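Local coordinates for protein phospholipase C-beta (PLC-beta) (Sepia officinalis, PDB 3QR0) that belongs to the phospholipase C-beta family, joining PH, EF-hand-like, TIM-barrel and C2 domains in a single chain that holds a calcium ion, at residues A[249-252]-A[253-257]; A[430-433]-A[434-438]; A[493-496]-A[497-501]. All coordinates share one frame; numbering follows the deposited sequence.

Overall arrangement
The three contacts follow one another along the chain: contact 1 on helix 247-257, contact 2 on helix 422-436 and the turn that leaves it, contact 3 on helix 488-501. Contact 1 belongs to the EF-hand-like range and contact 2 to the X-domain range of the TIM barrel, while the helix of contact 3 is hydrogen-bonded to helix 546-555 in the Y-domain range. Contacts 2 and 3 have centres about 35 Å apart, whereas each is about 57 Å from contact 1, across the chain's centre. Nearest atoms are about 21 Å apart for contacts 2 and 3, and about 47 and 46 Å from contact 1 to contacts 2 and 3, so none touches another; they sample separate outlying helices of a multidomain protein.

Contact 1 (A[249-252]-A[253-257]); sequences MFRD and FLNDM
Asp252 and Asn255, three residues apart on helix 247-257, share a water molecule that donates to Asp252 OD2 at 2.9 Å and accepts from Asn255 ND2 at 3.1 Å. The same carboxylate oxygen is gripped side-on by Arg251, whose NE and NH2 both converge on it from one face. Of these, Arg251 NH2 is the closer to Asp252 OD2, at 2.9 Å, and meets it on the syn side; NE arrives from above the carboxylate plane. The oxygen itself lies in the guanidinium plane, the orientation expected of two directed N-H donors. A bend at chi3 of Arg251 (67°) folds the guanidinium back to this neighbour. Two further bonds anchor the polar face: Arg251 NH1 forms a salt bridge with Asp273, and Asn255 OD1 takes a hydrogen bond from the backbone N of Tyr271. Beneath them the helical backbone bonds continue, with Asn255 N to Arg251 O at 2.8 Å.

On the apolar side, Leu254 CD1 sits over one face of the Phe250 ring, 4.0 Å from its centroid and 24° off the normal, which makes a CH-pi contact. Phe250 carries its ring beside Leu254 because CG stands anti to the backbone N (chi1 -168°). Phe253 adds its ring edge, with CD2 3.9 Å from Phe250 CE1. Helices 273-288 and 299-307 cover this side, where Phe305 meets Phe250 edge-to-face.

Asp256 lies alongside Asp252, pointing the same way, and its OD2 is 4.5 Å from Asp252 OD2. Two acidic groups this close should disfavour each other's charge, yet three donors on Asp252 OD2, two of them from a guanidinium, probably offset that cost and keep Asp252 ionised.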
ATOM      1  N   MET A 249      19.338  27.738 -15.915  1.00 30.03           N
ATOM      2  CA  MET A 249      19.731  27.116 -14.647  1.00 29.75           C
ATOM      3  C   MET A 249      18.672  26.139 -14.144  1.00 28.54           C
ATOM      4  O   MET A 249      19.001  25.082 -13.612  1.00 28.01           O
ATOM      5  CB  MET A 249      19.988  28.174 -13.572  1.00 30.48           C
ATOM      6  CG  MET A 249      21.250  28.981 -13.768  1.00 32.60           C
ATOM      7  SD  MET A 249      21.307  30.363 -12.602  1.00 36.21           S
ATOM      8  CE  MET A 249      22.664  31.299 -13.297  1.00 36.08           C
ATOM      9  N   PHE A 250      17.400  26.499 -14.301  1.00 27.97           N
ATOM     10  CA  PHE A 250      16.310  25.636 -13.872  1.00 26.85           C
ATOM     11  C   PHE A 250      16.245  24.385 -14.754  1.00 26.27           C
ATOM     12  O   PHE A 250      16.077  23.272 -14.254  1.00 25.66           O
ATOM     13  CB  PHE A 250      14.977  26.406 -13.882  1.00 26.84           C
ATOM     14  CG  PHE A 250      13.844  25.690 -13.188  1.00 26.70           C
ATOM     15  CD1 PHE A 250      13.998  25.184 -11.898  1.00 26.40           C
ATOM     16  CD2 PHE A 250      12.611  25.542 -13.814  1.00 26.83           C
ATOM     17  CE1 PHE A 250      12.952  24.527 -11.261  1.00 26.54           C
ATOM     18  CE2 PHE A 250      11.560  24.893 -13.180  1.00 26.39           C
ATOM     19  CZ  PHE A 250      11.728  24.382 -11.904  1.00 26.56           C
ATOM     20  N   ARG A 251      16.395  24.573 -16.060  1.00 26.70           N
ATOM     21  CA  ARG A 251      16.405  23.465 -17.015  1.00 26.69           C
ATOM     22  C   ARG A 251      17.480  22.434 -16.663  1.00 26.33           C
ATOM     23  O   ARG A 251      17.215  21.236 -16.611  1.00 25.59           O
ATOM     24  CB  ARG A 251      16.654  24.002 -18.420  1.00 27.47           C
ATOM     25  CG  ARG A 251      16.578  22.949 -19.529  1.00 28.27           C
ATOM     26  CD  ARG A 251      17.311  23.429 -20.750  1.00 29.56           C
ATOM     27  NE  ARG A 251      18.742  23.525 -20.493  1.00 30.50           N
ATOM     28  CZ  ARG A 251      19.620  24.141 -21.275  1.00 31.15           C
ATOM     29  NH1 ARG A 251      19.239  24.742 -22.397  1.00 32.27           N
ATOM     30  NH2 ARG A 251      20.897  24.158 -20.928  1.00 32.22           N
ATOM     31  N   ASP A 252      18.692  22.914 -16.409  1.00 26.81           N
ATOM     32  CA  ASP A 252      19.800  22.036 -16.046  1.00 27.06           C
ATOM     33  C   ASP A 252      19.568  21.363 -14.694  1.00 26.18           C
ATOM     34  O   ASP A 252      19.909  20.196 -14.525  1.00 25.39           O
ATOM     35  CB  ASP A 252      21.123  22.805 -16.068  1.00 28.04           C
ATOM     36  CG  ASP A 252      21.539  23.203 -17.476  1.00 29.99           C
ATOM     37  OD1 ASP A 252      22.484  24.005 -17.619  1.00 33.79           O
ATOM     38  OD2 ASP A 252      20.923  22.718 -18.451  1.00 32.16           O
ATOM     39  N   PHE A 253      18.960  22.083 -13.751  1.00 25.87           N
ATOM     40  CA  PHE A 253      18.554  21.488 -12.478  1.00 25.52           C
ATOM     41  C   PHE A 253      17.597  20.313 -12.712  1.00 24.80           C
ATOM     42  O   PHE A 253      17.810  19.217 -12.195  1.00 24.38           O
ATOM     43  CB  PHE A 253      17.907  22.552 -11.581  1.00 25.52           C
ATOM     44  CG  PHE A 253      17.206  22.003 -10.372  1.00 24.99           C
ATOM     45  CD1 PHE A 253      17.909  21.346  -9.377  1.00 24.85           C
ATOM     46  CD2 PHE A 253      15.841  22.187 -10.205  1.00 25.27           C
ATOM     47  CE1 PHE A 253      17.260  20.855  -8.259  1.00 24.47           C
ATOM     48  CE2 PHE A 253      15.191  21.702  -9.086  1.00 24.23           C
ATOM     49  CZ  PHE A 253      15.899  21.037  -8.111  1.00 24.48           C
ATOM     50  N   LEU A 254      16.557  20.541 -13.509  1.00 24.96           N
ATOM     51  CA  LEU A 254      15.573  19.497 -13.800  1.00 24.45           C
ATOM     52  C   LEU A 254      16.175  18.320 -14.571  1.00 24.74           C
ATOM     53  O   LEU A 254      15.843  17.164 -14.293  1.00 24.27           O
ATOM     54  CB  LEU A 254      14.381  20.073 -14.573  1.00 24.43           C
ATOM     55  CG  LEU A 254      13.510  21.087 -13.821  1.00 24.66           C
ATOM     56  CD1 LEU A 254      12.446  21.686 -14.745  1.00 25.22           C
ATOM     57  CD2 LEU A 254      12.871  20.451 -12.624  1.00 23.56           C
ATOM     58  N   ASN A 255      17.052  18.614 -15.530  1.00 25.37           N
ATOM     59  CA  ASN A 255      17.623  17.581 -16.395  1.00 25.91           C
ATOM     60  C   ASN A 255      18.855  16.866 -15.812  1.00 26.66           C
ATOM     61  O   ASN A 255      19.171  15.759 -16.245  1.00 26.29           O
ATOM     62  CB  ASN A 255      17.976  18.167 -17.770  1.00 26.43           C
ATOM     63  CG  ASN A 255      16.743  18.539 -18.596  1.00 26.28           C
ATOM     64  OD1 ASN A 255      15.643  18.029 -18.371  1.00 26.13           O
ATOM     65  ND2 ASN A 255      16.933  19.423 -19.567  1.00 26.46           N
ATOM     66  N   ASP A 256      19.550  17.491 -14.858  1.00 27.64           N
ATOM     67  CA  ASP A 256      20.790  16.924 -14.297  1.00 28.75           C
ATOM     68  C   ASP A 256      20.580  16.347 -12.905  1.00 29.03           C
ATOM     69  O   ASP A 256      20.876  15.179 -12.671  1.00 30.39           O
ATOM     70  CB  ASP A 256      21.920  17.971 -14.241  1.00 29.40           C
ATOM     71  CG  ASP A 256      22.370  18.440 -15.625  1.00 30.46           C
ATOM     72  OD1 ASP A 256      22.310  17.636 -16.578  1.00 31.92           O
ATOM     73  OD2 ASP A 256      22.804  19.609 -15.753  1.00 29.10           O
ATOM     74  N   MET A 257      20.069  17.154 -11.980  1.00 29.22           N
ATOM     75  CA  MET A 257      19.939  16.734 -10.583  1.00 28.95           C
ATOM     76  C   MET A 257      18.641  15.979 -10.287  1.00 27.72           C
ATOM     77  O   MET A 257      18.649  15.000  -9.542  1.00 27.09           O
ATOM     78  CB  MET A 257      20.045  17.939  -9.647  1.00 29.59           C
ATOM     79  CG  MET A 257      20.049  17.550  -8.172  1.00 30.47           C
ATOM     80  SD  MET A 257      20.209  18.948  -7.062  1.00 34.50           S
ATOM     81  CE  MET A 257      21.850  19.546  -7.458  1.00 34.32           C
TER
HETATM   82  O   HOH W   1      19.795  20.526 -19.915  1.00 32.49           O

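Contact 2 (A[430-433]-A[434-438]); sequences QYCN and EAFGE
Gln430 and Glu434, four residues apart, run side by side with their ends pointing the same way, and Gln430 NE2 donates to Glu434 OE2 at 3.2 Å. The geometry is imperfect: the N-H...O angle is 141°, and the donor stands above the carboxylate plane instead of within it. The aliphatic part also takes part, for Gln430 CG lies 3.5 Å from Glu434 OE2. Gln430 reaches that far because its chain is extended beyond CG. The other carboxylate oxygen, Glu434 OE1, approaches the edge of the Tyr431 ring near its plane, 4.1 Å from Tyr431 CD1.

A second pair faces inward. Cys432 SG is 3.9 Å from Phe436 CE2 and 5.1 Å from the ring centroid, 64° off the normal, so the sulfur-aromatic contact is oblique. In Phe436 a chi1 of -58° sets CG anti to the carbonyl carbon and lays the ring against the preceding turn, with Phe436 CD2 3.2 Å from Cys432 O, the same oxygen that accepts from Phe436 N.

The i to i+4 backbone bonds set the spacing of these pairs, ending with Gly437 N to Asn433 O at 2.9 Å. Gly437 then leaves helical angles with a positive phi, a conformation readily taken by glycine. Around the turn, Tyr431 OH is hydrogen-bonded to Glu378, Phe436 packs on Val397 and Ala401 of helix 393-403 and on Leu414, and Cys432 rests on Phe416 of strand 412-418.

Helix 422-436 follows strand 412-418 and precedes strand 466-469, the parallel neighbour of strand 412-418 in the sheet. The arrangement is thus the C-terminal end of the helix in a beta-alpha-beta crossover, with Cys432 and Phe436 against strand 412-418 and Phe436 also against helix 393-403, as in a TIM barrel.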
ATOM      1  N   GLN A 430     -20.202 -26.425  -3.576  1.00 29.95           N
ATOM      2  CA  GLN A 430     -21.510 -25.839  -3.853  1.00 30.50           C
ATOM      3  C   GLN A 430     -21.516 -24.336  -3.588  1.00 29.69           C
ATOM      4  O   GLN A 430     -21.970 -23.560  -4.428  1.00 29.49           O
ATOM      5  CB  GLN A 430     -22.591 -26.518  -3.009  1.00 31.36           C
ATOM      6  CG  GLN A 430     -23.989 -25.978  -3.252  1.00 33.03           C
ATOM      7  CD  GLN A 430     -25.031 -26.626  -2.359  1.00 35.49           C
ATOM      8  OE1 GLN A 430     -24.921 -27.798  -1.993  1.00 36.80           O
ATOM      9  NE2 GLN A 430     -26.056 -25.860  -2.010  1.00 36.80           N
ATOM     10  N   TYR A 431     -21.001 -23.930  -2.429  1.00 29.14           N
ATOM     11  CA  TYR A 431     -21.009 -22.511  -2.048  1.00 28.63           C
ATOM     12  C   TYR A 431     -20.040 -21.672  -2.880  1.00 28.11           C
ATOM     13  O   TYR A 431     -20.304 -20.495  -3.127  1.00 27.58           O
ATOM     14  CB  TYR A 431     -20.748 -22.327  -0.546  1.00 28.25           C
ATOM     15  CG  TYR A 431     -21.746 -23.029   0.361  1.00 28.99           C
ATOM     16  CD1 TYR A 431     -23.108 -23.054   0.058  1.00 30.98           C
ATOM     17  CD2 TYR A 431     -21.326 -23.659   1.526  1.00 29.37           C
ATOM     18  CE1 TYR A 431     -24.012 -23.699   0.884  1.00 32.23           C
ATOM     19  CE2 TYR A 431     -22.221 -24.301   2.362  1.00 31.10           C
ATOM     20  CZ  TYR A 431     -23.562 -24.320   2.038  1.00 32.47           C
ATOM     21  OH  TYR A 431     -24.455 -24.965   2.862  1.00 34.57           O
ATOM     22  N   CYS A 432     -18.929 -22.268  -3.315  1.00 28.40           N
ATOM     23  CA  CYS A 432     -18.044 -21.602  -4.276  1.00 28.34           C
ATOM     24  C   CYS A 432     -18.814 -21.302  -5.556  1.00 28.83           C
ATOM     25  O   CYS A 432     -18.773 -20.185  -6.063  1.00 28.42           O
ATOM     26  CB  CYS A 432     -16.826 -22.462  -4.620  1.00 28.45           C
ATOM     27  SG  CYS A 432     -15.557 -22.504  -3.339  1.00 28.87           S
ATOM     28  N   ASN A 433     -19.515 -22.307  -6.072  1.00 29.89           N
ATOM     29  CA  ASN A 433     -20.293 -22.143  -7.298  1.00 30.94           C
ATOM     30  C   ASN A 433     -21.363 -21.066  -7.149  1.00 30.78           C
ATOM     31  O   ASN A 433     -21.481 -20.172  -7.990  1.00 30.62           O
ATOM     32  CB  ASN A 433     -20.924 -23.473  -7.724  1.00 32.20           C
ATOM     33  CG  ASN A 433     -19.914 -24.423  -8.345  1.00 34.00           C
ATOM     34  OD1 ASN A 433     -19.254 -24.084  -9.327  1.00 36.01           O
ATOM     35  ND2 ASN A 433     -19.796 -25.620  -7.785  1.00 35.91           N
ATOM     36  N   GLU A 434     -22.123 -21.142  -6.063  1.00 30.96           N
ATOM     37  CA  GLU A 434     -23.228 -20.215  -5.839  1.00 31.43           C
ATOM     38  C   GLU A 434     -22.751 -18.797  -5.526  1.00 30.47           C
ATOM     39  O   GLU A 434     -23.355 -17.831  -5.986  1.00 30.14           O
ATOM     40  CB  GLU A 434     -24.149 -20.737  -4.732  1.00 32.12           C
ATOM     41  CG  GLU A 434     -24.917 -21.994  -5.153  1.00 34.51           C
ATOM     42  CD  GLU A 434     -25.728 -22.623  -4.027  1.00 36.63           C
ATOM     43  OE1 GLU A 434     -25.719 -22.096  -2.894  1.00 37.65           O
ATOM     44  OE2 GLU A 434     -26.374 -23.660  -4.284  1.00 38.98           O
ATOM     45  N   ALA A 435     -21.668 -18.674  -4.759  1.00 29.52           N
ATOM     46  CA  ALA A 435     -21.145 -17.361  -4.381  1.00 28.96           C
ATOM     47  C   ALA A 435     -20.437 -16.663  -5.540  1.00 28.75           C
ATOM     48  O   ALA A 435     -20.638 -15.463  -5.757  1.00 28.57           O
ATOM     49  CB  ALA A 435     -20.204 -17.481  -3.186  1.00 28.31           C
ATOM     50  N   PHE A 436     -19.614 -17.409  -6.279  1.00 28.71           N
ATOM     51  CA  PHE A 436     -18.753 -16.821  -7.308  1.00 28.38           C
ATOM     52  C   PHE A 436     -19.374 -16.770  -8.695  1.00 29.12           C
ATOM     53  O   PHE A 436     -19.045 -15.876  -9.474  1.00 28.86           O
ATOM     54  CB  PHE A 436     -17.421 -17.575  -7.410  1.00 28.27           C
ATOM     55  CG  PHE A 436     -16.635 -17.626  -6.127  1.00 27.23           C
ATOM     56  CD1 PHE A 436     -16.594 -16.540  -5.263  1.00 26.86           C
ATOM     57  CD2 PHE A 436     -15.906 -18.762  -5.797  1.00 27.54           C
ATOM     58  CE1 PHE A 436     -15.858 -16.596  -4.087  1.00 26.19           C
ATOM     59  CE2 PHE A 436     -15.164 -18.819  -4.620  1.00 26.74           C
ATOM     60  CZ  PHE A 436     -15.145 -17.743  -3.767  1.00 26.02           C
ATOM     61  N   GLY A 437     -20.239 -17.732  -9.012  1.00 29.86           N
ATOM     62  CA  GLY A 437     -20.842 -17.837 -10.343  1.00 30.77           C
ATOM     63  C   GLY A 437     -19.810 -17.807 -11.463  1.00 30.76           C
ATOM     64  O   GLY A 437     -18.872 -18.608 -11.478  1.00 30.62           O
ATOM     65  N   GLU A 438     -19.983 -16.859 -12.383  1.00 30.96           N
ATOM     66  CA  GLU A 438     -19.112 -16.700 -13.556  1.00 31.19           C
ATOM     67  C   GLU A 438     -17.650 -16.399 -13.212  1.00 29.96           C
ATOM     68  O   GLU A 438     -16.754 -16.712 -13.997  1.00 30.08           O
ATOM     69  CB  GLU A 438     -19.646 -15.573 -14.444  1.00 31.80           C
ATOM     70  CG  GLU A 438     -19.038 -15.546 -15.842  1.00 34.11           C
ATOM     71  CD  GLU A 438     -19.578 -14.416 -16.685  1.00 36.54           C
ATOM     72  OE1 GLU A 438     -19.555 -13.254 -16.222  1.00 38.40           O
ATOM     73  OE2 GLU A 438     -20.015 -14.691 -17.817  1.00 37.12           O
TER

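Contact 3 (A[493-496]-A[497-501]); sequences KIEK and EKKDA
Asp500 and Lys496 form an i to i+4 salt bridge along helix 488-501, with Lys496 NZ 3.1 Å from Asp500 OD1 on its syn lone pair. The second oxygen, Asp500 OD2, is only weakly approached by the same nitrogen, at 3.5 Å, but is hydrogen-bonded to Thr547 OG1. The carboxylate is therefore held both by its own helix and by helix 546-555, and the backbone of Asp500 is also bonded to Gly575. Lys496 reaches it by bending at chi2 and chi4, each near 70°, which turns the ammonium toward Asp500, one turn on.

Glu497 makes a further tie to helix 546-555: its OE2 is bonded to Asn551, one turn from Thr547. This joins helix 488-501 to the helix that follows barrel strand 540-545, and the side chain of Asp500 is about 12 Å from the calcium ion.

The remaining pairs are looser. Glu495 crosses Lys499 obliquely; the charged atoms, Glu495 OE2 and Lys499 NZ, stay 4.5 Å apart, beyond salt-bridge range. Lys498, extended, runs beside Ile494, and its CE meets Ile494 CG2 at 3.7 Å.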
ATOM      1  N   LYS A 493      15.329 -33.444   8.149  1.00 42.75           N
ATOM      2  CA  LYS A 493      14.986 -32.089   7.707  1.00 41.28           C
ATOM      3  C   LYS A 493      13.537 -32.016   7.230  1.00 39.71           C
ATOM      4  O   LYS A 493      12.824 -31.061   7.535  1.00 38.65           O
ATOM      5  CB  LYS A 493      15.925 -31.626   6.590  1.00 41.41           C
ATOM      6  CG  LYS A 493      17.369 -31.416   7.035  1.00 42.81           C
ATOM      7  CD  LYS A 493      18.249 -30.944   5.880  1.00 43.97           C
ATOM      8  CE  LYS A 493      19.727 -31.050   6.230  1.00 45.51           C
ATOM      9  NZ  LYS A 493      20.608 -30.731   5.075  1.00 46.56           N
ATOM     10  N   ILE A 494      13.117 -33.035   6.485  1.00 38.99           N
ATOM     11  CA  ILE A 494      11.745 -33.146   6.006  1.00 38.08           C
ATOM     12  C   ILE A 494      10.757 -33.201   7.173  1.00 37.61           C
ATOM     13  O   ILE A 494       9.693 -32.586   7.116  1.00 36.47           O
ATOM     14  CB  ILE A 494      11.568 -34.392   5.107  1.00 38.63           C
ATOM     15  CG1 ILE A 494      12.265 -34.173   3.762  1.00 38.64           C
ATOM     16  CG2 ILE A 494      10.088 -34.696   4.873  1.00 38.50           C
ATOM     17  CD1 ILE A 494      12.393 -35.435   2.933  1.00 39.04           C
ATOM     18  N   GLU A 495      11.115 -33.928   8.229  1.00 37.77           N
ATOM     19  CA  GLU A 495      10.269 -34.013   9.421  1.00 37.63           C
ATOM     20  C   GLU A 495      10.106 -32.639  10.075  1.00 36.17           C
ATOM     21  O   GLU A 495       9.012 -32.286  10.512  1.00 35.46           O
ATOM     22  CB  GLU A 495      10.840 -35.032  10.421  1.00 38.86           C
ATOM     23  CG  GLU A 495      10.133 -35.097  11.782  1.00 40.82           C
ATOM     24  CD  GLU A 495       8.763 -35.772  11.741  1.00 43.66           C
ATOM     25  OE1 GLU A 495       8.172 -35.915  10.643  1.00 44.93           O
ATOM     26  OE2 GLU A 495       8.273 -36.164  12.826  1.00 45.50           O
ATOM     27  N   LYS A 496      11.190 -31.872  10.135  1.00 35.31           N
ATOM     28  CA  LYS A 496      11.141 -30.521  10.684  1.00 34.52           C
ATOM     29  C   LYS A 496      10.274 -29.606   9.821  1.00 33.11           C
ATOM     30  O   LYS A 496       9.507 -28.800  10.346  1.00 32.40           O
ATOM     31  CB  LYS A 496      12.547 -29.934  10.807  1.00 34.85           C
ATOM     32  CG  LYS A 496      12.624 -28.624  11.598  1.00 35.36           C
ATOM     33  CD  LYS A 496      12.343 -28.843  13.079  1.00 37.57           C
ATOM     34  CE  LYS A 496      12.804 -27.663  13.935  1.00 38.06           C
ATOM     35  NZ  LYS A 496      11.993 -26.433  13.690  1.00 38.12           N
ATOM     36  N   GLU A 497      10.418 -29.725   8.501  1.00 32.46           N
ATOM     37  CA  GLU A 497       9.587 -28.973   7.557  1.00 31.31           C
ATOM     38  C   GLU A 497       8.111 -29.268   7.825  1.00 30.80           C
ATOM     39  O   GLU A 497       7.305 -28.352   7.938  1.00 29.63           O
ATOM     40  CB  GLU A 497       9.947 -29.324   6.104  1.00 31.39           C
ATOM     41  CG  GLU A 497      11.298 -28.786   5.635  1.00 31.69           C
ATOM     42  CD  GLU A 497      11.774 -29.379   4.302  1.00 33.02           C
ATOM     43  OE1 GLU A 497      11.054 -30.208   3.697  1.00 32.73           O
ATOM     44  OE2 GLU A 497      12.885 -29.005   3.856  1.00 33.23           O
ATOM     45  N   LYS A 498       7.773 -30.548   7.957  1.00 31.15           N
ATOM     46  CA  LYS A 498       6.387 -30.957   8.216  1.00 31.28           C
ATOM     47  C   LYS A 498       5.853 -30.422   9.548  1.00 30.92           C
ATOM     48  O   LYS A 498       4.713 -29.966   9.617  1.00 30.51           O
ATOM     49  CB  LYS A 498       6.249 -32.480   8.144  1.00 32.22           C
ATOM     50  CG  LYS A 498       6.347 -32.998   6.721  1.00 33.71           C
ATOM     51  CD  LYS A 498       6.263 -34.510   6.633  1.00 35.70           C
ATOM     52  CE  LYS A 498       6.454 -34.959   5.186  1.00 36.71           C
ATOM     53  NZ  LYS A 498       6.706 -36.421   5.074  1.00 37.67           N
ATOM     54  N   LYS A 499       6.682 -30.463  10.588  1.00 30.93           N
ATOM     55  CA  LYS A 499       6.310 -29.910  11.893  1.00 30.93           C
ATOM     56  C   LYS A 499       6.045 -28.413  11.816  1.00 29.65           C
ATOM     57  O   LYS A 499       5.041 -27.930  12.339  1.00 29.17           O
ATOM     58  CB  LYS A 499       7.398 -30.180  12.935  1.00 31.66           C
ATOM     59  CG  LYS A 499       7.474 -31.623  13.381  1.00 34.28           C
ATOM     60  CD  LYS A 499       8.499 -31.810  14.495  1.00 37.41           C
ATOM     61  CE  LYS A 499       8.635 -33.271  14.881  1.00 39.04           C
ATOM     62  NZ  LYS A 499       9.088 -33.412  16.288  1.00 41.81           N
ATOM     63  N   ASP A 500       6.946 -27.687  11.157  1.00 28.92           N
ATOM     64  CA  ASP A 500       6.806 -26.240  11.003  1.00 28.22           C
ATOM     65  C   ASP A 500       5.571 -25.856  10.177  1.00 27.06           C
ATOM     66  O   ASP A 500       5.042 -24.756  10.329  1.00 26.04           O
ATOM     67  CB  ASP A 500       8.070 -25.639  10.371  1.00 28.30           C
ATOM     68  CG  ASP A 500       9.268 -25.635  11.319  1.00 30.01           C
ATOM     69  OD1 ASP A 500       9.129 -26.064  12.486  1.00 31.85           O
ATOM     70  OD2 ASP A 500      10.360 -25.197  10.896  1.00 31.38           O
ATOM     71  N   ALA A 501       5.115 -26.766   9.315  1.00 26.75           N
ATOM     72  CA  ALA A 501       3.936 -26.537   8.469  1.00 26.41           C
ATOM     73  C   ALA A 501       2.621 -26.536   9.248  1.00 26.44           C
ATOM     74  O   ALA A 501       1.614 -26.012   8.765  1.00 26.09           O
ATOM     75  CB  ALA A 501       3.875 -27.580   7.352  1.00 26.27           C
TER